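PDB 3VWO: peptidoglycan hydrolase FlgJ from Sphingomonas sp. A1, which probably hydrolyses the peptidoglycan layer as a flagellum-specific muramidase, opening the way for assembly of the rod in the periplasm. Local coordinates for residues Trp9-Ala12 with Ala13-Ala16; Glu72-Gly76 with Gln77-Arg81; Gln96-Ala99 with Asp100-Asn104; Gly145-Leu148 with Arg149-Met153. One frame throughout, in Å; residues are numbered along the deposited sequence.

In the fold
This chain is the glycosyl hydrolase 73 part of FlgJ, its C-terminal section. Interactions 1, 3 and 4 are helical, and interaction 1 touches both of the others: Ala15 of helix 2-19 packs on Ala99 of helix 91-104, and Trp9 meets Leu152 of helix 146-154, while interactions 3 and 4 do not meet. Interactions 1 and 3 are partly buried and join backbone hydrogen bonds to an aromatic ring faced by a small aliphatic group. Interaction 4, at the start of its helix, is a surface contact with only Leu148 buried. Interaction 2 stands apart on the beta hairpin, its nearest atoms about 13 Å from interaction 3, and relies on salt bridges and antiparallel backbone pairing.

Interaction 1. Residues Trp9-Ala12 with Ala13-Ala16; sequences WPQA and AKAA
Trp9 and Ala13 make the apolar contact of this stretch of helix 2-19. The CB of Ala13 sits over one face of the indole, displaced toward the rim and 4.1 Å from Trp9 CZ3. With CG of Trp9 anti to the backbone N (chi1 -160°), the six-membered ring swings alongside the following turn and meets the methyl group there.

Lys14 and Gln11 supply a polar-to-aliphatic contact. The two side chains run side by side and point the same way, but the lysine bends at chi3 and chi4, so that its NZ comes back to 3.3 Å from Gln11 CA and 3.5 Å from Gln11 CG. Nearer the backbone, Lys14 CG passes 3.6 Å from Pro10 O. The ammonium group also has a long, weak ion pair with Glu92 of helix 91-104.

Backbone bonds tie the two turns together. Ala13 N donates to Trp9 O at 2.8 Å, and Ala16 N reaches Ala12 O over the same distance of 2.8 Å. Pro10 has no N-H to give to the preceding turn, and the N of Gln11 is likewise without a bond there; the helix is kinked at this point.

Around the segments, Ala12 and Ala16 touch helix 23-34 at Val27 and Leu26, while Ala12 and Ala15 reach Phe95 and Ala99 of helix 91-104. Helix 2-19 thus packs against two others, with small alanines allowing close approach, as an amphipathic helix of the lysozyme-like, predominantly helical glucosaminidase domain.

Interaction 2. Residues Glu72-Gly76 with Gln77-Arg81; sequences EYENG and QRKVR
Arg81 NH1 meets two glutamates of the opposite strand at the edge of its guanidinium. It donates to Glu72 OE1 at 2.8 Å, on the anti side of the carboxylate and 29° out of its plane, and more weakly to Glu74 OE1 at 3.2 Å. The Glu72 and Arg81 side chains cross nearly at right angles, whereas Glu74 and Arg81 come from opposite directions. Lys79, on the same face, sets its CG 3.7 Å from Glu74 CG. Glu72 is held again through OE2, by a salt bridge to Lys56.

On the other face, Tyr73 and Arg78 run alongside each other. Extended from CG to NE, Arg78 brings its CG within 3.5 Å of Tyr73 CE1 and its NE to a weak bond with Tyr73 OH at 3.3 Å. A serine in place of Tyr73 would probably open a gap beside the Arg78 chain and leave its NE without this hydroxyl.

Backbone pairing sets Tyr73 directly across from Arg78, while the salt bridges run diagonally, since Glu72 pairs with Lys79 and Glu74 with Gln77. Lys79 N donates to Glu72 O at 2.7 Å, and a type II' turn with Asn75 and Gly76 at its corners closes the beta hairpin. At this tip of strands 65-74 and 77-86, Arg78 also rests on Val71 and Tyr73 N bonds Thr131, while helix 91-104 follows strand 77-86.

Interaction 3. Residues Gln96-Ala99 with Asp100-Asn104; sequences QDYA and DLVGN
Asp100 and Asp97 face each other one turn apart through a water molecule, which lies 2.8 Å from Asp97 OD1 and 2.6 Å from Asp100 OD2. Directly, Asp97 OD1 and Asp100 OD2 are 4.5 Å apart, so the water probably eases the repulsion of two like charges. The other oxygen of Asp97 is engaged by Arg86 in a salt bridge and by Tyr88 in a hydrogen bond, which would offset part of its charge. Behind the carboxylate, Asp100 N donates to Gln96 O at 3.0 Å.

Tyr98 carries the apolar side of the contact. Val102 CG2 stands over one face of its ring, 3.8 Å from the centroid and 24° off the normal, a CH-pi contact whose closest approach is 3.6 Å to Tyr98 CE1. The ring reaches this position because CG of Tyr98 is anti to the backbone N (chi1 168°), beside the carbonyl. Such i to i+4 pairing is that of an alpha helix, here the last turns of helix 91-104 in the lysozyme-like domain. Phe53 stacks on Tyr98, and Phe120 and Leu124 of helix 117-127 also touch it; its OH is weakly bonded to Gln29.

Ala99 is joined by its carbonyl to the final turn, with Gly103 N donating to Ala99 O at 2.8 Å.

Interaction 4. Residues Gly145-Leu148 with Arg149-Met153; sequences GNAL and RQRLM
Leu148 O accepts the N-H of Leu152 at 2.9 Å. The same oxygen is pressed by the side chain of its partner, for Leu152 CG lies only 3.1 Å from Leu148 O. Beyond the backbone the two side chains cross at a slant, the branch carbon Leu148 CG 3.9 Å from the methyl Leu152 CD1. Leu148 CG is anti to the backbone N (chi1 173°) and so lies beside its own carbonyl carbon, toward the next turn, where Leu152 meets it. Leu148 packs on His24, Val27 and Ala28 of helix 23-34, and Leu152 on His24 and on Val5 of helix 2-19.

These leucines form the inward stripe of helix 146-154, which begins just after Gly145 at the N-cap position and closes the modelled chain against the helical body of the lysozyme-like domain. Gly145 O receives Arg149 N in the first turn, and Gln150 N meets Asn146 O at 2.9 Å.

Toward the surface, Asn146 and Arg149 run side by side. Arg149 bends at chi3, putting NH1 2.8 Å from Asn146 OD1, at the edge of the guanidinium, with amide and guanidinium planes 65° apart; its NH2 bonds Asn144 O.

Arg151 CD lies 3.3 Å from Ala147 O, and the extended chain carries the guanidinium past the Ala147 methyl to a cation-pi contact with Trp36. An alanine at Arg151 would probably leave the Trp36 ring without its cationic partner and uncover Ala147.

Interaction 1. Residues Trp9-Ala12 with Ala13-Ala16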
# COMPACT_ATOMS: atom_id res chain seq x y z
N TRP A 9 -5.82 7.56 -7.83
CA TRP A 9 -4.91 8.72 -7.99
C TRP A 9 -5.31 9.98 -7.20
O TRP A 9 -4.46 10.57 -6.53
CB TRP A 9 -4.63 9.05 -9.46
CG TRP A 9 -3.37 9.87 -9.65
CD1 TRP A 9 -2.11 9.39 -9.88
CD2 TRP A 9 -3.25 11.30 -9.60
NE1 TRP A 9 -1.22 10.43 -9.98
CE2 TRP A 9 -1.89 11.61 -9.81
CE3 TRP A 9 -4.16 12.34 -9.39
CZ2 TRP A 9 -1.43 12.93 -9.83
CZ3 TRP A 9 -3.70 13.64 -9.41
CH2 TRP A 9 -2.34 13.92 -9.63
N PRO A 10 -6.59 10.41 -7.29
CA PRO A 10 -6.98 11.59 -6.51
C PRO A 10 -6.70 11.46 -5.01
O PRO A 10 -6.12 12.37 -4.42
CB PRO A 10 -8.49 11.66 -6.74
CG PRO A 10 -8.68 11.07 -8.07
CD PRO A 10 -7.68 9.95 -8.17
N GLN A 11 -7.08 10.33 -4.42
CA GLN A 11 -6.83 10.10 -3.00
C GLN A 11 -5.34 9.88 -2.71
O GLN A 11 -4.85 10.18 -1.62
CB GLN A 11 -7.65 8.91 -2.50
CG GLN A 11 -9.15 9.14 -2.51
CD GLN A 11 -9.76 9.05 -3.90
OE1 GLN A 11 -9.13 8.57 -4.84
NE2 GLN A 11 -11.00 9.52 -4.03
N ALA A 12 -4.62 9.36 -3.70
CA ALA A 12 -3.19 9.17 -3.54
C ALA A 12 -2.51 10.53 -3.46
O ALA A 12 -1.58 10.73 -2.69
CB ALA A 12 -2.64 8.36 -4.70
N ALA A 13 -3.01 11.47 -4.26
CA ALA A 13 -2.45 12.83 -4.31
C ALA A 13 -2.40 13.53 -2.95
O ALA A 13 -1.37 14.10 -2.57
CB ALA A 13 -3.23 13.68 -5.32
N LYS A 14 -3.51 13.49 -2.21
CA LYS A 14 -3.59 14.13 -0.90
C LYS A 14 -2.60 13.53 0.10
O LYS A 14 -1.89 14.26 0.80
CB LYS A 14 -5.01 14.01 -0.32
CG LYS A 14 -6.13 14.19 -1.33
CD LYS A 14 -7.48 14.29 -0.63
CE LYS A 14 -7.78 13.05 0.20
NZ LYS A 14 -8.30 11.91 -0.63
N ALA A 15 -2.56 12.20 0.19
CA ALA A 15 -1.66 11.53 1.11
C ALA A 15 -0.21 11.70 0.67
O ALA A 15 0.71 11.80 1.50
CB ALA A 15 -2.01 10.05 1.22
N ALA A 16 0.00 11.73 -0.64
CA ALA A 16 1.36 11.87 -1.16
C ALA A 16 1.97 13.20 -0.75
O ALA A 16 3.16 13.27 -0.43
CB ALA A 16 1.37 11.73 -2.67

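Interaction 2. Residues Glu72-Gly76 with Gln77-Arg81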
# COMPACT_ATOMS: atom_id res chain seq x y z
N GLU A 72 3.13 -14.37 4.97
CA GLU A 72 4.26 -13.65 5.54
C GLU A 72 5.50 -14.52 5.52
O GLU A 72 5.40 -15.75 5.53
CB GLU A 72 3.94 -13.20 6.97
CG GLU A 72 2.74 -12.26 7.06
CD GLU A 72 2.36 -11.92 8.49
OE1 GLU A 72 2.98 -12.48 9.42
OE2 GLU A 72 1.44 -11.10 8.68
N TYR A 73 6.67 -13.90 5.47
CA TYR A 73 7.91 -14.67 5.46
C TYR A 73 8.72 -14.39 6.72
O TYR A 73 8.90 -13.23 7.11
CB TYR A 73 8.72 -14.38 4.19
CG TYR A 73 7.97 -14.74 2.93
CD1 TYR A 73 8.04 -16.02 2.40
CD2 TYR A 73 7.17 -13.80 2.29
CE1 TYR A 73 7.34 -16.35 1.25
CE2 TYR A 73 6.46 -14.13 1.14
CZ TYR A 73 6.55 -15.40 0.63
OH TYR A 73 5.85 -15.73 -0.51
N GLU A 74 9.15 -15.46 7.36
CA GLU A 74 10.01 -15.37 8.53
C GLU A 74 11.17 -16.31 8.27
O GLU A 74 10.98 -17.52 8.18
CB GLU A 74 9.25 -15.78 9.79
CG GLU A 74 7.74 -15.73 9.65
CD GLU A 74 7.07 -14.76 10.61
OE1 GLU A 74 6.61 -15.22 11.68
OE2 GLU A 74 7.01 -13.55 10.30
N ASN A 75 12.38 -15.75 8.14
CA ASN A 75 13.53 -16.50 7.65
C ASN A 75 13.22 -17.01 6.24
O ASN A 75 12.54 -16.34 5.47
CB ASN A 75 13.92 -17.64 8.61
CG ASN A 75 15.34 -18.13 8.41
OD1 ASN A 75 15.56 -19.26 7.96
ND2 ASN A 75 16.32 -17.29 8.74
N GLY A 76 13.71 -18.20 5.91
CA GLY A 76 13.43 -18.79 4.61
C GLY A 76 12.12 -19.55 4.62
O GLY A 76 11.90 -20.44 3.80
N GLN A 77 11.24 -19.19 5.56
CA GLN A 77 9.99 -19.92 5.79
C GLN A 77 8.78 -19.10 5.35
O GLN A 77 8.68 -17.91 5.65
CB GLN A 77 9.86 -20.27 7.27
CG GLN A 77 9.05 -21.51 7.56
CD GLN A 77 9.93 -22.67 7.97
OE1 GLN A 77 9.44 -23.71 8.43
NE2 GLN A 77 11.24 -22.51 7.80
N ARG A 78 7.86 -19.75 4.65
CA ARG A 78 6.62 -19.12 4.22
C ARG A 78 5.53 -19.39 5.25
O ARG A 78 5.37 -20.53 5.70
CB ARG A 78 6.21 -19.66 2.85
CG ARG A 78 5.08 -18.90 2.15
CD ARG A 78 5.07 -19.26 0.67
NE ARG A 78 4.06 -18.53 -0.10
CZ ARG A 78 2.77 -18.84 -0.11
NH1 ARG A 78 2.33 -19.85 0.62
NH2 ARG A 78 1.92 -18.13 -0.84
N LYS A 79 4.79 -18.35 5.63
CA LYS A 79 3.73 -18.49 6.61
C LYS A 79 2.37 -18.09 6.03
O LYS A 79 2.26 -17.08 5.33
CB LYS A 79 4.04 -17.64 7.85
CG LYS A 79 5.18 -18.18 8.69
CD LYS A 79 4.81 -19.52 9.30
CE LYS A 79 5.99 -20.14 10.05
NZ LYS A 79 6.47 -19.26 11.15
N VAL A 80 1.35 -18.89 6.30
CA VAL A 80 -0.01 -18.55 5.89
C VAL A 80 -0.95 -18.55 7.09
O VAL A 80 -1.14 -19.58 7.73
CB VAL A 80 -0.57 -19.51 4.82
CG1 VAL A 80 -1.99 -19.10 4.45
CG2 VAL A 80 0.32 -19.51 3.59
N ARG A 81 -1.53 -17.40 7.40
CA ARG A 81 -2.50 -17.33 8.47
C ARG A 81 -3.63 -16.34 8.19
O ARG A 81 -3.61 -15.62 7.19
CB ARG A 81 -1.82 -16.99 9.80
CG ARG A 81 -0.66 -16.04 9.69
CD ARG A 81 -0.04 -15.75 11.05
NE ARG A 81 1.22 -15.01 10.92
CZ ARG A 81 2.42 -15.56 11.06
NH1 ARG A 81 3.51 -14.81 10.92
NH2 ARG A 81 2.54 -16.84 11.36

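Interaction 3. Residues Gln96-Ala99 with Asp100-Asn104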
# COMPACT_ATOMS: atom_id res chain seq x y z
N GLN A 96 -5.28 8.16 3.79
CA GLN A 96 -4.98 9.00 4.95
C GLN A 96 -4.43 8.18 6.11
O GLN A 96 -3.54 8.63 6.83
CB GLN A 96 -6.23 9.76 5.41
CG GLN A 96 -6.74 10.79 4.41
CD GLN A 96 -6.12 12.16 4.60
OE1 GLN A 96 -5.04 12.29 5.17
NE2 GLN A 96 -6.81 13.19 4.12
N ASP A 97 -4.97 6.98 6.30
CA ASP A 97 -4.46 6.12 7.36
C ASP A 97 -3.03 5.68 7.04
O ASP A 97 -2.17 5.64 7.93
CB ASP A 97 -5.38 4.90 7.59
CG ASP A 97 -5.12 4.24 8.93
OD1 ASP A 97 -4.80 4.96 9.90
OD2 ASP A 97 -5.23 3.00 9.03
N TYR A 98 -2.77 5.39 5.77
CA TYR A 98 -1.42 5.01 5.33
C TYR A 98 -0.42 6.14 5.59
O TYR A 98 0.68 5.90 6.11
CB TYR A 98 -1.41 4.62 3.85
CG TYR A 98 -0.02 4.49 3.24
CD1 TYR A 98 0.69 3.29 3.31
CD2 TYR A 98 0.57 5.56 2.59
CE1 TYR A 98 1.96 3.17 2.74
CE2 TYR A 98 1.83 5.45 2.03
CZ TYR A 98 2.52 4.26 2.10
OH TYR A 98 3.77 4.16 1.54
N ALA A 99 -0.79 7.36 5.23
CA ALA A 99 0.10 8.51 5.45
C ALA A 99 0.32 8.74 6.93
O ALA A 99 1.39 9.15 7.35
CB ALA A 99 -0.46 9.77 4.80
N ASP A 100 -0.71 8.48 7.73
CA ASP A 100 -0.58 8.63 9.17
C ASP A 100 0.44 7.64 9.72
O ASP A 100 1.32 8.01 10.48
CB ASP A 100 -1.93 8.44 9.87
CG ASP A 100 -1.82 8.58 11.38
OD1 ASP A 100 -1.64 9.72 11.85
OD2 ASP A 100 -1.90 7.55 12.09
N LEU A 101 0.30 6.38 9.31
CA LEU A 101 1.19 5.31 9.74
C LEU A 101 2.64 5.54 9.31
O LEU A 101 3.55 5.55 10.14
CB LEU A 101 0.71 3.97 9.16
CG LEU A 101 1.45 2.73 9.65
CD1 LEU A 101 1.58 2.75 11.17
CD2 LEU A 101 0.73 1.47 9.21
N VAL A 102 2.85 5.72 8.01
CA VAL A 102 4.20 5.90 7.48
C VAL A 102 4.81 7.24 7.93
O VAL A 102 6.00 7.32 8.23
CB VAL A 102 4.20 5.80 5.94
CG1 VAL A 102 5.55 6.21 5.37
CG2 VAL A 102 3.84 4.38 5.50
N GLY A 103 3.98 8.27 7.98
CA GLY A 103 4.45 9.60 8.36
C GLY A 103 4.83 9.75 9.82
O GLY A 103 5.62 10.63 10.17
N ASN A 104 4.28 8.90 10.68
CA ASN A 104 4.51 9.08 12.12
C ASN A 104 5.29 7.97 12.82
O ASN A 104 5.79 8.17 13.92
CB ASN A 104 3.18 9.37 12.83
CG ASN A 104 2.54 10.67 12.37
OD1 ASN A 104 1.40 10.69 11.89
ND2 ASN A 104 3.28 11.77 12.49
O HOH W 1 -2.28 5.16 11.19

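Interaction 4. Residues Gly145-Leu148 with Arg149-Met153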
# COMPACT_ATOMS: atom_id res chain seq x y z
N GLY A 145 7.73 1.46 -14.20
CA GLY A 145 7.27 0.61 -15.29
C GLY A 145 6.38 1.31 -16.31
O GLY A 145 5.74 2.31 -16.01
N ASN A 146 6.35 0.77 -17.52
CA ASN A 146 5.54 1.34 -18.59
C ASN A 146 4.05 1.20 -18.34
O ASN A 146 3.25 2.02 -18.79
CB ASN A 146 5.92 0.73 -19.95
CG ASN A 146 7.31 1.14 -20.41
OD1 ASN A 146 7.76 2.25 -20.14
ND2 ASN A 146 7.98 0.23 -21.11
N ALA A 147 3.67 0.14 -17.62
CA ALA A 147 2.26 -0.12 -17.34
C ALA A 147 1.64 1.01 -16.53
O ALA A 147 0.58 1.52 -16.88
CB ALA A 147 2.10 -1.46 -16.62
N LEU A 148 2.30 1.39 -15.45
CA LEU A 148 1.81 2.48 -14.61
C LEU A 148 1.89 3.80 -15.36
O LEU A 148 0.97 4.62 -15.28
CB LEU A 148 2.61 2.56 -13.31
CG LEU A 148 2.33 3.75 -12.39
CD1 LEU A 148 0.89 3.73 -11.89
CD2 LEU A 148 3.31 3.78 -11.24
N ARG A 149 2.98 4.01 -16.09
CA ARG A 149 3.21 5.26 -16.81
C ARG A 149 2.09 5.55 -17.81
O ARG A 149 1.53 6.65 -17.82
CB ARG A 149 4.57 5.23 -17.51
CG ARG A 149 4.88 6.46 -18.35
CD ARG A 149 6.26 6.37 -19.00
NE ARG A 149 7.35 6.43 -18.03
CZ ARG A 149 8.05 5.38 -17.62
NH1 ARG A 149 7.78 4.17 -18.10
NH2 ARG A 149 9.02 5.54 -16.73
N GLN A 150 1.77 4.56 -18.64
CA GLN A 150 0.69 4.70 -19.61
C GLN A 150 -0.65 4.98 -18.95
O GLN A 150 -1.44 5.79 -19.44
CB GLN A 150 0.59 3.45 -20.50
CG GLN A 150 1.24 3.60 -21.88
CD GLN A 150 2.74 3.42 -21.85
OE1 GLN A 150 3.50 4.36 -22.08
NE2 GLN A 150 3.19 2.20 -21.58
N ARG A 151 -0.91 4.31 -17.83
CA ARG A 151 -2.18 4.47 -17.13
C ARG A 151 -2.29 5.82 -16.44
O ARG A 151 -3.40 6.34 -16.25
CB ARG A 151 -2.38 3.33 -16.12
CG ARG A 151 -2.78 2.02 -16.78
CD ARG A 151 -2.47 0.82 -15.90
NE ARG A 151 -2.86 -0.43 -16.54
CZ ARG A 151 -2.45 -1.64 -16.16
NH1 ARG A 151 -1.63 -1.76 -15.12
NH2 ARG A 151 -2.85 -2.72 -16.81
N LEU A 152 -1.15 6.39 -16.07
CA LEU A 152 -1.12 7.71 -15.46
C LEU A 152 -1.46 8.80 -16.47
O LEU A 152 -2.28 9.67 -16.19
CB LEU A 152 0.25 7.99 -14.85
CG LEU A 152 0.63 7.23 -13.58
CD1 LEU A 152 2.08 7.51 -13.26
CD2 LEU A 152 -0.28 7.61 -12.41
N MET A 153 -0.82 8.74 -17.64
CA MET A 153 -1.06 9.71 -18.70
C MET A 153 -2.50 9.63 -19.17
O MET A 153 -3.10 10.62 -19.58
CB MET A 153 -0.11 9.48 -19.87
CG MET A 153 1.36 9.68 -19.54
SD MET A 153 2.42 9.39 -20.96
CE MET A 153 2.14 7.65 -21.26